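Local structure of esterase family protein (Staphylococcus aureus, 7L0A) at residues 85-90 with 168-173; 110-113 with 117-120; 187-192 with 223-228; 204-209 with 255-260. The protein probably hydrolyses S-formylglutathione to formate and glutathione, as a serine esterase of the esterase D family with an alpha/beta-hydrolase fold. One frame throughout, in Å; residues are numbered along the deposited sequence.

Contact 1. Residues 85-90 with 168-173; sequences VDHSAY and DFSKEA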
loop_
_atom_site.group_PDB
_atom_site.type_symbol
_atom_site.label_atom_id
_atom_site.label_comp_id
_atom_site.label_asym_id
_atom_site.label_seq_id
_atom_site.Cartn_x
_atom_site.Cartn_y
_atom_site.Cartn_z
ATOM N N VAL B 85 -8.900 -8.007 -10.974
ATOM C CA VAL B 85 -10.254 -8.016 -11.518
ATOM C C VAL B 85 -10.737 -9.463 -11.597
ATOM O O VAL B 85 -10.126 -10.298 -12.282
ATOM C CB VAL B 85 -10.314 -7.321 -12.890
ATOM C CG1 VAL B 85 -11.724 -7.352 -13.420
ATOM C CG2 VAL B 85 -9.765 -5.929 -12.794
ATOM N N ASP B 86 -11.765 -9.777 -10.826
ATOM C CA ASP B 86 -12.358 -11.112 -10.870
ATOM C C ASP B 86 -13.296 -11.230 -12.071
ATOM O O ASP B 86 -13.963 -10.258 -12.451
ATOM C CB ASP B 86 -13.161 -11.404 -9.606
ATOM C CG ASP B 86 -12.284 -11.616 -8.389
ATOM O OD1 ASP B 86 -11.130 -12.086 -8.556
ATOM O OD2 ASP B 86 -12.758 -11.321 -7.270
ATOM N N HIS B 87 -13.353 -12.427 -12.666
ATOM C CA HIS B 87 -14.256 -12.634 -13.801
ATOM C C HIS B 87 -15.685 -12.228 -13.478
ATOM O O HIS B 87 -16.385 -11.660 -14.321
ATOM C CB HIS B 87 -14.249 -14.097 -14.239
ATOM C CG HIS B 87 -12.979 -14.512 -14.912
ATOM N ND1 HIS B 87 -12.910 -15.626 -15.713
ATOM C CD2 HIS B 87 -11.743 -13.961 -14.914
ATOM C CE1 HIS B 87 -11.678 -15.746 -16.182
ATOM N NE2 HIS B 87 -10.960 -14.736 -15.727
ATOM N N SER B 88 -16.144 -12.544 -12.274
ATOM C CA SER B 88 -17.536 -12.305 -11.927
ATOM C C SER B 88 -17.867 -10.819 -11.854
ATOM O O SER B 88 -19.051 -10.465 -11.898
ATOM C CB SER B 88 -17.856 -12.983 -10.597
ATOM O OG SER B 88 -16.859 -12.669 -9.624
ATOM N N ALA B 89 -16.865 -9.935 -11.775
ATOM C CA ALA B 89 -17.154 -8.503 -11.689
ATOM C C ALA B 89 -17.837 -7.996 -12.948
ATOM O O ALA B 89 -18.664 -7.074 -12.887
ATOM C CB ALA B 89 -15.873 -7.710 -11.432
ATOM N N TYR B 90 -17.567 -8.624 -14.094
ATOM C CA TYR B 90 -18.058 -8.073 -15.349
ATOM C C TYR B 90 -19.535 -8.340 -15.578
ATOM O O TYR B 90 -20.234 -7.474 -16.103
ATOM C CB TYR B 90 -17.280 -8.645 -16.538
ATOM C CG TYR B 90 -15.838 -8.239 -16.637
ATOM C CD1 TYR B 90 -15.476 -7.022 -17.219
ATOM C CD2 TYR B 90 -14.834 -9.069 -16.194
ATOM C CE1 TYR B 90 -14.145 -6.654 -17.345
ATOM C CE2 TYR B 90 -13.497 -8.689 -16.289
ATOM C CZ TYR B 90 -13.164 -7.492 -16.884
ATOM O OH TYR B 90 -11.877 -7.097 -17.028
ATOM N N ASP B 168 -16.494 -20.617 -15.722
ATOM C CA ASP B 168 -17.794 -21.197 -16.022
ATOM C C ASP B 168 -18.937 -20.288 -15.598
ATOM O O ASP B 168 -19.914 -20.106 -16.341
ATOM C CB ASP B 168 -17.921 -22.555 -15.330
ATOM C CG ASP B 168 -17.126 -23.646 -16.024
ATOM O OD1 ASP B 168 -16.673 -23.435 -17.171
ATOM O OD2 ASP B 168 -16.962 -24.726 -15.418
ATOM N N PHE B 169 -18.874 -19.763 -14.366
ATOM C CA PHE B 169 -19.980 -18.944 -13.852
ATOM C C PHE B 169 -20.087 -17.619 -14.605
ATOM O O PHE B 169 -21.203 -17.148 -14.882
ATOM C CB PHE B 169 -19.785 -18.731 -12.344
ATOM C CG PHE B 169 -20.968 -18.129 -11.627
ATOM C CD1 PHE B 169 -22.260 -18.533 -11.913
ATOM C CD2 PHE B 169 -20.772 -17.174 -10.637
ATOM C CE1 PHE B 169 -23.350 -17.981 -11.240
ATOM C CE2 PHE B 169 -21.858 -16.619 -9.963
ATOM C CZ PHE B 169 -23.133 -17.029 -10.254
ATOM N N SER B 170 -18.945 -17.004 -14.959
ATOM C CA SER B 170 -19.009 -15.758 -15.710
ATOM C C SER B 170 -19.426 -16.021 -17.151
ATOM O O SER B 170 -20.216 -15.259 -17.727
ATOM C CB SER B 170 -17.688 -15.002 -15.641
ATOM O OG SER B 170 -16.638 -15.721 -16.228
ATOM N N LYS B 171 -18.946 -17.123 -17.741
ATOM C CA LYS B 171 -19.355 -17.436 -19.114
ATOM C C LYS B 171 -20.867 -17.604 -19.203
ATOM O O LYS B 171 -21.492 -17.148 -20.169
ATOM C CB LYS B 171 -18.659 -18.698 -19.618
ATOM C CG LYS B 171 -18.956 -19.081 -21.070
ATOM C CD LYS B 171 -18.459 -18.016 -22.027
ATOM C CE LYS B 171 -18.635 -18.448 -23.481
ATOM N NZ LYS B 171 -17.787 -19.632 -23.810
ATOM N N GLU B 172 -21.481 -18.235 -18.195
ATOM C CA GLU B 172 -22.927 -18.431 -18.245
ATOM C C GLU B 172 -23.664 -17.101 -18.228
ATOM O O GLU B 172 -24.717 -16.958 -18.878
ATOM C CB GLU B 172 -23.376 -19.301 -17.076
ATOM C CG GLU B 172 -24.808 -19.779 -17.155
ATOM C CD GLU B 172 -24.992 -20.826 -18.223
ATOM O OE1 GLU B 172 -23.976 -21.403 -18.691
ATOM O OE2 GLU B 172 -26.161 -21.075 -18.584
ATOM N N ALA B 173 -23.148 -16.116 -17.474
ATOM C CA ALA B 173 -23.747 -14.785 -17.463
ATOM C C ALA B 173 -23.526 -14.069 -18.788
ATOM O O ALA B 173 -24.424 -13.349 -19.265
ATOM C CB ALA B 173 -23.191 -13.953 -16.306
#
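With CG of His87 turned anti to its own carbonyl carbon (chi1 -71°) and OG of Ser170 tucked between backbone N and carbonyl carbon (chi1 63°), the base of the histidine side chain is brought against the serine hydroxyl. His87 CB stands 3.5 Å from Ser170 OG. The same oxygen sits at the rim of the imidazole, close to the ring plane, with ND1 of His87 3.8 Å from OG of Ser170. Behind it, Ser170 CB rests 3.8 Å from His87 O, and the backbones approach to 5.3 Å between CA of Ser88 and CA of Ser170. In this alpha/beta hydrolase, helix 168-177 belongs to the excursion between strands 148-152 and 204-210, and the contact sets its first turn against the residues that lead into the short helix 88-91, which follows strand 79-83. The polar groups find their main partners nearby rather than in each other. Ser170 OG is hydrogen-bonded to Asn167 OD1, while the imidazole is held at both nitrogens, ND1 by the backbone N of Asn167 and NE2 by the carbonyl of Leu56. Two bonds from different loops fix the rotation of the ring. The His87 side chain lies about 10 Å from that of Ser129, the predicted nucleophile, and about 7 Å from a bound magnesium ion.

Contact 2. Residues 110-113 with 117-120; sequences VHQI and SKKR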
loop_
_atom_site.group_PDB
_atom_site.type_symbol
_atom_site.label_atom_id
_atom_site.label_comp_id
_atom_site.label_asym_id
_atom_site.label_seq_id
_atom_site.Cartn_x
_atom_site.Cartn_y
_atom_site.Cartn_z
ATOM N N VAL B 110 -7.310 4.742 -3.679
ATOM C CA VAL B 110 -5.866 4.985 -3.739
ATOM C C VAL B 110 -5.568 6.472 -3.805
ATOM O O VAL B 110 -4.512 6.910 -3.342
ATOM C CB VAL B 110 -5.204 4.234 -4.908
ATOM C CG1 VAL B 110 -5.398 2.717 -4.711
ATOM C CG2 VAL B 110 -5.667 4.693 -6.281
ATOM N N HIS B 111 -6.466 7.277 -4.379
ATOM C CA HIS B 111 -6.245 8.723 -4.385
ATOM C C HIS B 111 -6.509 9.344 -3.018
ATOM O O HIS B 111 -5.919 10.386 -2.710
ATOM C CB HIS B 111 -7.079 9.427 -5.443
ATOM C CG HIS B 111 -6.568 9.225 -6.844
ATOM N ND1 HIS B 111 -6.825 8.082 -7.571
ATOM C CD2 HIS B 111 -5.859 10.036 -7.657
ATOM C CE1 HIS B 111 -6.275 8.192 -8.771
ATOM N NE2 HIS B 111 -5.692 9.381 -8.847
ATOM N N GLN B 112 -7.304 8.705 -2.165
ATOM C CA GLN B 112 -7.430 9.186 -0.793
ATOM C C GLN B 112 -6.222 8.829 0.055
ATOM O O GLN B 112 -5.737 9.663 0.831
ATOM C CB GLN B 112 -8.700 8.648 -0.125
ATOM C CG GLN B 112 -10.012 9.142 -0.710
ATOM C CD GLN B 112 -10.230 10.633 -0.536
ATOM O OE1 GLN B 112 -10.474 11.098 0.569
ATOM N NE2 GLN B 112 -10.154 11.380 -1.629
ATOM N N ILE B 113 -5.759 7.567 -0.029
ATOM C CA ILE B 113 -4.747 7.105 0.925
ATOM C C ILE B 113 -3.304 7.255 0.456
ATOM O O ILE B 113 -2.381 7.094 1.275
ATOM C CB ILE B 113 -4.911 5.638 1.368
ATOM C CG1 ILE B 113 -4.763 4.628 0.229
ATOM C CG2 ILE B 113 -6.234 5.419 2.062
ATOM C CD1 ILE B 113 -4.544 3.175 0.726
ATOM N N SER B 117 -1.929 12.570 -7.656
ATOM C CA SER B 117 -2.620 13.741 -8.138
ATOM C C SER B 117 -4.083 13.420 -8.433
ATOM O O SER B 117 -4.411 12.385 -9.019
ATOM C CB SER B 117 -1.981 14.283 -9.398
ATOM O OG SER B 117 -2.668 15.447 -9.824
ATOM N N LYS B 118 -4.947 14.355 -8.073
ATOM C CA LYS B 118 -6.366 14.277 -8.379
ATOM C C LYS B 118 -6.742 15.083 -9.598
ATOM O O LYS B 118 -7.927 15.096 -9.974
ATOM C CB LYS B 118 -7.170 14.749 -7.175
ATOM C CG LYS B 118 -7.030 13.817 -5.978
ATOM C CD LYS B 118 -7.622 14.387 -4.713
ATOM C CE LYS B 118 -7.537 13.389 -3.566
ATOM N NZ LYS B 118 -8.224 13.872 -2.336
ATOM N N LYS B 119 -5.775 15.739 -10.232
ATOM C CA LYS B 119 -6.047 16.509 -11.434
ATOM C C LYS B 119 -6.179 15.615 -12.663
ATOM O O LYS B 119 -5.394 14.687 -12.859
ATOM C CB LYS B 119 -4.927 17.511 -11.693
ATOM C CG LYS B 119 -4.650 18.438 -10.514
ATOM C CD LYS B 119 -3.465 19.337 -10.828
ATOM C CE LYS B 119 -3.099 20.173 -9.616
ATOM N NZ LYS B 119 -4.317 20.786 -9.016
ATOM N N ARG B 120 -7.151 15.947 -13.508
ATOM C CA ARG B 120 -7.386 15.204 -14.741
ATOM C C ARG B 120 -6.124 15.085 -15.583
ATOM O O ARG B 120 -5.837 14.006 -16.129
ATOM C CB ARG B 120 -8.501 15.888 -15.541
ATOM C CG ARG B 120 -8.733 15.278 -16.915
ATOM C CD ARG B 120 -9.912 15.945 -17.636
ATOM N NE ARG B 120 -10.282 15.152 -18.801
ATOM C CZ ARG B 120 -9.769 15.303 -20.015
ATOM N NH1 ARG B 120 -8.859 16.244 -20.265
ATOM N NH2 ARG B 120 -10.190 14.512 -21.007
#
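The loop between helix 99-113 and strand 123-128, the strand that runs up to the predicted nucleophile Ser129, folds back so that His111 in the last turn of the helix meets Ser117 and Lys118. Ser117 opens an ST turn: its OG accepts from Lys119 N at 3.1 Å, with a fairly straight N-H...O angle of 160°, and is also bonded to Asp122. The Ser117 carbonyl oxygen lies at the edge of the His111 imidazole, near its plane, with Ser117 O 3.1 Å from His111 CD2. The side chain of Lys118 is extended beyond CG and runs back alongside the helix end, bringing CE 3.5 Å from His111 O. It crosses the bent side chain of Gln112 at about a right angle; Phe37 of the second subunit packs on that glutamine. Around the ring, Tyr107 stacks on His111 and its carbonyl O bonds to ND1, while NE2 is bonded to Asn123 OD1. Asn123 in turn reaches Ser117 O and Lys119 O through ND2, tying ring and turn to one amide. Since both ring nitrogens meet acceptor oxygens, the setting may favour a doubly protonated imidazole, and the lysine ammonium near the C-terminal end of the helix would probably be favoured by the carbonyls there.

Contact 3. Residues 187-192 with 223-228; sequences DPYYLL and IDYLSR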
loop_
_atom_site.group_PDB
_atom_site.type_symbol
_atom_site.label_atom_id
_atom_site.label_comp_id
_atom_site.label_asym_id
_atom_site.label_seq_id
_atom_site.Cartn_x
_atom_site.Cartn_y
_atom_site.Cartn_z
ATOM N N ASP B 187 -22.070 -1.630 -24.622
ATOM C CA ASP B 187 -21.586 -1.663 -25.999
ATOM C C ASP B 187 -20.723 -0.445 -26.257
ATOM O O ASP B 187 -21.237 0.679 -26.203
ATOM C CB ASP B 187 -22.809 -1.694 -26.920
ATOM C CG ASP B 187 -22.475 -1.588 -28.401
ATOM O OD1 ASP B 187 -21.277 -1.568 -28.769
ATOM O OD2 ASP B 187 -23.442 -1.549 -29.212
ATOM N N PRO B 188 -19.414 -0.599 -26.516
ATOM C CA PRO B 188 -18.564 0.590 -26.674
ATOM C C PRO B 188 -19.036 1.525 -27.755
ATOM O O PRO B 188 -18.825 2.736 -27.650
ATOM C CB PRO B 188 -17.189 0.004 -27.006
ATOM C CG PRO B 188 -17.199 -1.320 -26.280
ATOM C CD PRO B 188 -18.610 -1.844 -26.445
ATOM N N TYR B 189 -19.663 0.999 -28.799
ATOM C CA TYR B 189 -20.133 1.848 -29.881
ATOM C C TYR B 189 -21.304 2.716 -29.435
ATOM O O TYR B 189 -21.396 3.881 -29.827
ATOM C CB TYR B 189 -20.516 0.959 -31.052
ATOM C CG TYR B 189 -19.390 0.483 -31.912
ATOM C CD1 TYR B 189 -18.677 -0.669 -31.580
ATOM C CD2 TYR B 189 -19.045 1.159 -33.081
ATOM C CE1 TYR B 189 -17.672 -1.125 -32.394
ATOM C CE2 TYR B 189 -18.027 0.701 -33.891
ATOM C CZ TYR B 189 -17.333 -0.427 -33.526
ATOM O OH TYR B 189 -16.303 -0.888 -34.339
ATOM N N TYR B 190 -22.193 2.172 -28.598
ATOM C CA TYR B 190 -23.266 2.968 -28.015
ATOM C C TYR B 190 -22.710 4.025 -27.080
ATOM O O TYR B 190 -23.161 5.174 -27.094
ATOM C CB TYR B 190 -24.245 2.058 -27.258
ATOM C CG TYR B 190 -25.314 2.793 -26.474
ATOM C CD1 TYR B 190 -25.095 3.185 -25.146
ATOM C CD2 TYR B 190 -26.527 3.094 -27.055
ATOM C CE1 TYR B 190 -26.056 3.871 -24.445
ATOM C CE2 TYR B 190 -27.491 3.764 -26.359
ATOM C CZ TYR B 190 -27.259 4.137 -25.056
ATOM O OH TYR B 190 -28.251 4.816 -24.384
ATOM N N LEU B 191 -21.718 3.659 -26.266
ATOM C CA LEU B 191 -21.126 4.646 -25.376
ATOM C C LEU B 191 -20.475 5.766 -26.169
ATOM O O LEU B 191 -20.496 6.936 -25.765
ATOM C CB LEU B 191 -20.109 3.974 -24.478
ATOM C CG LEU B 191 -20.654 2.977 -23.441
ATOM C CD1 LEU B 191 -19.484 2.310 -22.739
ATOM C CD2 LEU B 191 -21.526 3.689 -22.455
ATOM N N LEU B 192 -19.862 5.414 -27.292
ATOM C CA LEU B 192 -19.197 6.412 -28.119
ATOM C C LEU B 192 -20.203 7.401 -28.678
ATOM O O LEU B 192 -20.002 8.623 -28.599
ATOM C CB LEU B 192 -18.437 5.701 -29.227
ATOM C CG LEU B 192 -17.602 6.503 -30.220
ATOM C CD1 LEU B 192 -16.517 7.317 -29.563
ATOM C CD2 LEU B 192 -17.025 5.460 -31.185
ATOM N N ILE B 223 -11.435 1.945 -35.097
ATOM C CA ILE B 223 -10.791 3.222 -35.405
ATOM C C ILE B 223 -11.349 3.821 -36.688
ATOM O O ILE B 223 -11.355 5.042 -36.855
ATOM C CB ILE B 223 -9.260 3.107 -35.483
ATOM C CG1 ILE B 223 -8.808 2.197 -36.617
ATOM C CG2 ILE B 223 -8.736 2.603 -34.160
ATOM C CD1 ILE B 223 -7.283 2.121 -36.752
ATOM N N ASP B 224 -11.776 2.993 -37.638
ATOM C CA ASP B 224 -12.454 3.508 -38.817
ATOM C C ASP B 224 -13.732 4.261 -38.445
ATOM O O ASP B 224 -14.026 5.335 -39.001
ATOM C CB ASP B 224 -12.752 2.340 -39.751
ATOM C CG ASP B 224 -11.548 1.918 -40.578
ATOM O OD1 ASP B 224 -10.498 2.591 -40.488
ATOM O OD2 ASP B 224 -11.648 0.900 -41.303
ATOM N N TYR B 225 -14.500 3.725 -37.501
ATOM C CA TYR B 225 -15.670 4.444 -37.024
ATOM C C TYR B 225 -15.278 5.731 -36.302
ATOM O O TYR B 225 -15.875 6.789 -36.545
ATOM C CB TYR B 225 -16.544 3.531 -36.141
ATOM C CG TYR B 225 -17.865 4.189 -35.768
ATOM C CD1 TYR B 225 -18.762 4.591 -36.748
ATOM C CD2 TYR B 225 -18.212 4.427 -34.434
ATOM C CE1 TYR B 225 -19.964 5.209 -36.412
ATOM C CE2 TYR B 225 -19.408 5.054 -34.096
ATOM C CZ TYR B 225 -20.287 5.437 -35.096
ATOM O OH TYR B 225 -21.472 6.058 -34.751
ATOM N N LEU B 226 -14.276 5.680 -35.421
ATOM C CA LEU B 226 -13.769 6.914 -34.819
ATOM C C LEU B 226 -13.483 7.973 -35.884
ATOM O O LEU B 226 -13.841 9.149 -35.727
ATOM C CB LEU B 226 -12.499 6.643 -34.016
ATOM C CG LEU B 226 -12.659 5.831 -32.748
ATOM C CD1 LEU B 226 -11.254 5.682 -32.101
ATOM C CD2 LEU B 226 -13.604 6.481 -31.792
ATOM N N SER B 227 -12.797 7.573 -36.967
ATOM C CA SER B 227 -12.481 8.532 -38.020
ATOM C C SER B 227 -13.764 9.113 -38.627
ATOM O O SER B 227 -13.849 10.318 -38.913
ATOM C CB SER B 227 -11.654 7.874 -39.129
ATOM O OG SER B 227 -10.322 7.610 -38.685
ATOM N N ARG B 228 -14.772 8.261 -38.850
ATOM C CA ARG B 228 -15.985 8.718 -39.529
ATOM C C ARG B 228 -16.793 9.679 -38.665
ATOM O O ARG B 228 -17.495 10.538 -39.200
ATOM C CB ARG B 228 -16.863 7.530 -39.946
ATOM C CG ARG B 228 -16.267 6.725 -41.116
ATOM C CD ARG B 228 -17.230 5.729 -41.741
ATOM N NE ARG B 228 -17.802 4.752 -40.820
ATOM C CZ ARG B 228 -17.208 3.613 -40.472
ATOM N NH1 ARG B 228 -16.016 3.325 -40.935
ATOM N NH2 ARG B 228 -17.809 2.767 -39.653
#
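Tyr225 reaches across from helix 216-228 to touch both Tyr189 and Leu192 of helix 188-197, and its CD2 makes the closest approaches, 3.6 Å from Tyr189 CD2 and also 3.6 Å from Leu192 CD2. Helix 216-228 packs on strand 204-210 of the alpha/beta-hydrolase sheet, and helix 188-197 runs beside it, with that strand between the two helices in the chain. Their short segments run nearly parallel, 15° apart, with axes 11.9 Å from each other at closest approach. The two tyrosine rings are inclined by 40°, with centroids 5.5 Å apart, an oblique pair that is neither stacked nor T-shaped. Leu192 CD2 comes in at the edge of the Tyr225 ring, near its plane, and the two side chains pass alongside each other, pointing opposite ways. On the more buried side the same leucine methyl meets Leu226 CD2 at 3.6 Å, the two leucine side chains lying roughly perpendicular. Further out, Tyr225 is set by its own torsion, CG anti to the backbone N (chi1 -173°), which sends the ring over to the neighbouring helix, where OH is hydrogen-bonded to Asp193. Tyr189 is braced by an edge-to-face meeting with Phe222, and Leu192 also packs on Leu140 of helix 130-141. Asp187 N-caps the first helix: its OD1 accepts from Tyr189 N at 3.0 Å, met from well above the carboxylate plane.

Contact 4. Residues 204-209 with 255-260; sequences KLLIMC and ITWMVN
The apolar contact is made by Leu206 packing over one face of the indole of Trp257. Its CB forms a CH-pi contact, 3.5 Å from the centroid of the six-membered ring of Trp257 and only 5° off the normal, while Leu206 CD2 lies near the CG-CD2 bond, 3.7 Å from Trp257 CD2. The indole reaches the strand because CG of Trp257 stands anti to the backbone N (chi1 174°). At the ring edge, near its plane, Lys204 O is 3.6 Å from Trp257 CH2. The aliphatic stem of the lysine also touches the indole, with Lys204 CG 3.8 Å from Trp257 CZ2. All this joins the last helix of the alpha/beta-hydrolase fold, 244-259, to strand 204-210. The short segments are almost antiparallel, at 172°, and the helix covers the sheet face opposite helix 216-228. Among polar links, one water takes a hydrogen bond from Lys204 NZ at 3.2 Å and gives a weak one to Trp257 O at 3.5 Å, sitting over the indole face away from Leu206. Trp257 NE1 is satisfied by Gln234 OE1 on strand 234-238, and Lys148 adds a cation-pi contact to the ring. Near the C terminus, Asn260 ND2 turns back to Thr256 O at 2.8 Å, tilted from its carbonyl plane.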
loop_
_atom_site.group_PDB
_atom_site.type_symbol
_atom_site.label_atom_id
_atom_site.label_comp_id
_atom_site.label_asym_id
_atom_site.label_seq_id
_atom_site.Cartn_x
_atom_site.Cartn_y
_atom_site.Cartn_z
ATOM N N LYS B 204 -7.594 11.996 -24.622
ATOM C CA LYS B 204 -6.737 11.689 -25.762
ATOM C C LYS B 204 -6.541 10.172 -25.830
ATOM O O LYS B 204 -6.263 9.520 -24.816
ATOM C CB LYS B 204 -5.403 12.417 -25.630
ATOM C CG LYS B 204 -4.656 12.626 -26.937
ATOM C CD LYS B 204 -3.484 13.591 -26.759
ATOM C CE LYS B 204 -2.563 13.554 -27.970
ATOM N NZ LYS B 204 -1.389 14.447 -27.817
ATOM N N LEU B 205 -6.700 9.607 -27.030
ATOM C CA LEU B 205 -6.685 8.168 -27.236
ATOM C C LEU B 205 -5.442 7.714 -27.986
ATOM O O LEU B 205 -5.127 8.241 -29.067
ATOM C CB LEU B 205 -7.924 7.745 -28.025
ATOM C CG LEU B 205 -9.261 7.913 -27.331
ATOM C CD1 LEU B 205 -10.375 7.637 -28.351
ATOM C CD2 LEU B 205 -9.376 6.974 -26.150
ATOM N N LEU B 206 -4.758 6.711 -27.423
ATOM C CA LEU B 206 -3.717 5.960 -28.117
ATOM C C LEU B 206 -4.191 4.514 -28.135
ATOM O O LEU B 206 -4.303 3.881 -27.078
ATOM C CB LEU B 206 -2.355 6.111 -27.434
ATOM C CG LEU B 206 -1.297 5.181 -28.000
ATOM C CD1 LEU B 206 -0.991 5.463 -29.439
ATOM C CD2 LEU B 206 -0.040 5.290 -27.128
ATOM N N ILE B 207 -4.524 4.011 -29.322
ATOM C CA ILE B 207 -5.047 2.660 -29.482
ATOM C C ILE B 207 -3.987 1.821 -30.162
ATOM O O ILE B 207 -3.434 2.227 -31.185
ATOM C CB ILE B 207 -6.367 2.670 -30.289
ATOM C CG1 ILE B 207 -7.391 3.541 -29.564
ATOM C CG2 ILE B 207 -6.852 1.259 -30.542
ATOM C CD1 ILE B 207 -8.646 3.832 -30.371
ATOM N N MET B 208 -3.679 0.658 -29.593
ATOM C CA MET B 208 -2.592 -0.175 -30.108
ATOM C C MET B 208 -3.068 -1.618 -30.223
ATOM O O MET B 208 -3.821 -2.116 -29.377
ATOM C CB MET B 208 -1.333 -0.099 -29.217
ATOM C CG MET B 208 -1.054 1.281 -28.661
ATOM S SD MET B 208 0.512 1.358 -27.701
ATOM C CE MET B 208 1.661 1.299 -29.043
ATOM N N CYS B 209 -2.632 -2.286 -31.282
ATOM C CA CYS B 209 -2.897 -3.708 -31.445
ATOM C C CYS B 209 -1.840 -4.307 -32.362
ATOM O O CYS B 209 -1.419 -3.672 -33.330
ATOM C CB CYS B 209 -4.315 -3.918 -32.024
ATOM S SG CYS B 209 -4.932 -5.587 -31.964
ATOM N N ILE B 255 3.556 4.465 -21.897
ATOM C CA ILE B 255 3.964 5.270 -20.751
ATOM C C ILE B 255 4.744 6.480 -21.214
ATOM O O ILE B 255 4.522 7.589 -20.727
ATOM C CB ILE B 255 4.759 4.403 -19.756
ATOM C CG1 ILE B 255 3.781 3.513 -18.969
ATOM C CG2 ILE B 255 5.564 5.285 -18.787
ATOM C CD1 ILE B 255 4.438 2.455 -18.113
ATOM N N THR B 256 5.646 6.301 -22.184
ATOM C CA THR B 256 6.342 7.456 -22.751
ATOM C C THR B 256 5.358 8.475 -23.324
ATOM O O THR B 256 5.487 9.688 -23.100
ATOM C CB THR B 256 7.320 7.000 -23.822
ATOM O OG1 THR B 256 8.244 6.071 -23.241
ATOM C CG2 THR B 256 8.067 8.198 -24.386
ATOM N N TRP B 257 4.348 7.998 -24.051
ATOM C CA TRP B 257 3.348 8.881 -24.645
ATOM C C TRP B 257 2.528 9.592 -23.577
ATOM O O TRP B 257 2.242 10.795 -23.703
ATOM C CB TRP B 257 2.476 8.049 -25.583
ATOM C CG TRP B 257 1.313 8.765 -26.181
ATOM C CD1 TRP B 257 1.318 9.533 -27.312
ATOM C CD2 TRP B 257 -0.038 8.760 -25.709
ATOM N NE1 TRP B 257 0.052 10.025 -27.557
ATOM C CE2 TRP B 257 -0.797 9.552 -26.590
ATOM C CE3 TRP B 257 -0.682 8.154 -24.628
ATOM C CZ2 TRP B 257 -2.157 9.770 -26.412
ATOM C CZ3 TRP B 257 -2.044 8.351 -24.474
ATOM C CH2 TRP B 257 -2.764 9.154 -25.355
ATOM N N MET B 258 2.165 8.882 -22.521
ATOM C CA MET B 258 1.332 9.452 -21.474
ATOM C C MET B 258 1.971 10.671 -20.824
ATOM O O MET B 258 1.294 11.666 -20.548
ATOM C CB MET B 258 1.101 8.422 -20.375
ATOM C CG MET B 258 0.026 7.446 -20.606
ATOM S SD MET B 258 0.136 6.282 -19.223
ATOM C CE MET B 258 -0.357 4.838 -20.145
ATOM N N VAL B 259 3.257 10.576 -20.477
ATOM C CA VAL B 259 3.861 11.586 -19.613
ATOM C C VAL B 259 4.405 12.773 -20.392
ATOM O O VAL B 259 4.750 13.792 -19.783
ATOM C CB VAL B 259 4.967 10.960 -18.738
ATOM C CG1 VAL B 259 4.372 9.831 -17.899
ATOM C CG2 VAL B 259 6.117 10.452 -19.586
ATOM N N ASN B 260 4.436 12.707 -21.715
ATOM C CA ASN B 260 5.091 13.760 -22.494
ATOM C C ASN B 260 4.191 14.789 -23.164
ATOM O O ASN B 260 2.955 14.702 -23.086
ATOM C CB ASN B 260 5.955 13.095 -23.562
ATOM C CG ASN B 260 7.333 12.724 -23.052
ATOM O OD1 ASN B 260 8.063 13.590 -22.575
ATOM N ND2 ASN B 260 7.681 11.442 -23.113
HETATM O O HOH W 1 0.016 12.685 -25.562
#

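Overall arrangement
From the N terminus, contact 1 opens first, after strand 79-83, and closes on helix 168-177, with 77 residues between its segments. Nested in that loop is contact 2, a short closure between helix 99-113 and the run into strand 123-128. Contact 3 begins once contact 1 has closed, and it crosses contact 4: strand 204-210 lies between the two helices of contact 3, and helix 216-228 falls inside the loop closed by contact 4. These two touch, Leu226 CD1 meeting Ile207 CD1 at 3.6 Å; helices 216-228 and 244-259 pack on opposite faces of strand 204-210, and helix 188-197 joins through the former. Contacts 1 and 4 lie on opposite sides of the chain's centre, about 29 Å apart between centres.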